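Local coordinates for alpha-11 giardin (Giardia intestinalis, PDB 2II2), which is an annexin-family protein that binds calcium and probably takes part in parasite attachment and cytoskeletal remodelling, at residues E22-L25 with V26-T29. Residues are numbered along the deposited sequence; the frame is centred on the assembly and turned at random. Where two conformers were deposited one is given.
Sequences EEEL and VTFT
L25 O is gripped by two hydrogen-bond donors of T29: OG1 of T29 lies 2.8 Å from L25 O and the backbone N of T29 lies 2.9 Å from it. The two donors come from opposite faces of the carbonyl plane, tilted about 30° out of it, so the hydroxyl adds to the i to i+4 helical bond without displacing it. Rotation about chi1 (-62°) sets OG1 beside the backbone N of T29 and turns it back over the preceding turn. OG1 is also hydrogen-bonded to the indole NE1 of W73, which ties this buried hydroxyl to helix 64-73. F28 N reaches E24 O at 2.9 Å, whereas the step from T27 N to E23 O is weak at 3.5 Å. OG1 of T27, placed between the N and carbonyl carbon of its own backbone, approaches E24 O to 3.1 Å.

Ahead of these turns, N21 OD1 accepts a hydrogen bond from E24 N, three residues further on, and the eight residues form one short helix of the all-helical annexin fold. At its start, V26 N bonds to E22 O; E22 O also has a weak hydrogen bond with Y65 OH, and E22 OE1 is hydrogen-bonded to N297 ND2. The E22 side chain also touches I60, which binds calcium in another structure of this protein; no calcium is bound here.

The nonpolar groups pack largely on other helices. L25 CD1 passes 3.9 Å from OG1 of T29, and the leucine packs on I16 and Y65. V26 CG2 sits 3.3 Å from E22 O, while its side chain meets M69, A301 and M304. F28 packs on V13 of helix 9-18 and its ring meets that of W32, the planes at about 55°.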
loop_
_atom_site.group_PDB
_atom_site.type_symbol
_atom_site.label_atom_id
_atom_site.label_comp_id
_atom_site.label_asym_id
_atom_site.label_seq_id
_atom_site.Cartn_x
_atom_site.Cartn_y
_atom_site.Cartn_z
ATOM N N GLU A 22 -13.415 17.366 11.662
ATOM C CA GLU A 22 -12.887 16.430 10.672
ATOM C C GLU A 22 -13.303 16.810 9.256
ATOM O O GLU A 22 -12.552 16.566 8.303
ATOM C CB GLU A 22 -13.353 15.020 11.006
ATOM C CG GLU A 22 -12.750 14.488 12.271
ATOM C CD GLU A 22 -13.112 13.039 12.558
ATOM O OE1 GLU A 22 -13.941 12.450 11.835
ATOM O OE2 GLU A 22 -12.568 12.495 13.528
ATOM N N GLU A 23 -14.509 17.352 9.115
ATOM C CA GLU A 23 -14.999 17.783 7.811
ATOM C C GLU A 23 -14.107 18.891 7.248
ATOM O O GLU A 23 -13.635 18.813 6.114
ATOM C CB GLU A 23 -16.454 18.262 7.913
ATOM C CG GLU A 23 -17.462 17.164 8.216
ATOM C CD GLU A 23 -18.885 17.678 8.430
ATOM O OE1 GLU A 23 -19.059 18.860 8.792
ATOM O OE2 GLU A 23 -19.838 16.889 8.239
ATOM N N GLU A 24 -13.859 19.921 8.057
ATOM C CA GLU A 24 -13.035 21.022 7.614
ATOM C C GLU A 24 -11.566 20.626 7.451
ATOM O O GLU A 24 -10.848 21.229 6.647
ATOM C CB GLU A 24 -13.187 22.227 8.535
ATOM C CG GLU A 24 -12.864 23.470 7.769
ATOM C CD GLU A 24 -13.182 24.747 8.497
ATOM O OE1 GLU A 24 -13.933 24.731 9.516
ATOM O OE2 GLU A 24 -12.652 25.774 8.034
ATOM N N LEU A 25 -11.102 19.635 8.212
ATOM C CA LEU A 25 -9.735 19.184 8.030
ATOM C C LEU A 25 -9.533 18.607 6.635
ATOM O O LEU A 25 -8.467 18.781 6.028
ATOM C CB LEU A 25 -9.327 18.207 9.125
ATOM C CG LEU A 25 -7.894 17.684 9.068
ATOM C CD1 LEU A 25 -6.888 18.830 9.187
ATOM C CD2 LEU A 25 -7.645 16.634 10.124
ATOM N N VAL A 26 -10.554 17.925 6.133
ATOM C CA VAL A 26 -10.470 17.391 4.766
ATOM C C VAL A 26 -10.303 18.502 3.730
ATOM O O VAL A 26 -9.409 18.451 2.885
ATOM C CB VAL A 26 -11.696 16.533 4.425
ATOM C CG1 VAL A 26 -11.727 16.093 2.982
ATOM C CG2 VAL A 26 -11.758 15.293 5.324
ATOM N N THR A 27 -11.167 19.502 3.800
ATOM C CA THR A 27 -11.100 20.579 2.821
ATOM C C THR A 27 -9.811 21.392 2.967
ATOM O O THR A 27 -9.219 21.821 1.968
ATOM C CB THR A 27 -12.352 21.459 2.882
ATOM O OG1 THR A 27 -12.446 22.068 4.164
ATOM C CG2 THR A 27 -13.576 20.624 2.642
ATOM N N PHE A 28 -9.375 21.616 4.207
ATOM C CA PHE A 28 -8.098 22.288 4.427
ATOM C C PHE A 28 -6.930 21.539 3.768
ATOM O O PHE A 28 -6.064 22.119 3.093
ATOM C CB PHE A 28 -7.835 22.481 5.928
ATOM C CG PHE A 28 -6.505 23.123 6.214
ATOM C CD1 PHE A 28 -6.373 24.515 6.249
ATOM C CD2 PHE A 28 -5.381 22.352 6.414
ATOM C CE1 PHE A 28 -5.140 25.099 6.501
ATOM C CE2 PHE A 28 -4.143 22.918 6.638
ATOM C CZ PHE A 28 -4.029 24.301 6.682
ATOM N N THR A 29 -6.913 20.223 3.979
ATOM C CA THR A 29 -5.830 19.391 3.483
ATOM C C THR A 29 -5.768 19.418 1.962
ATOM O O THR A 29 -4.689 19.341 1.393
ATOM C CB THR A 29 -5.951 17.975 4.034
ATOM O OG1 THR A 29 -5.853 18.035 5.463
ATOM C CG2 THR A 29 -4.849 17.064 3.515
#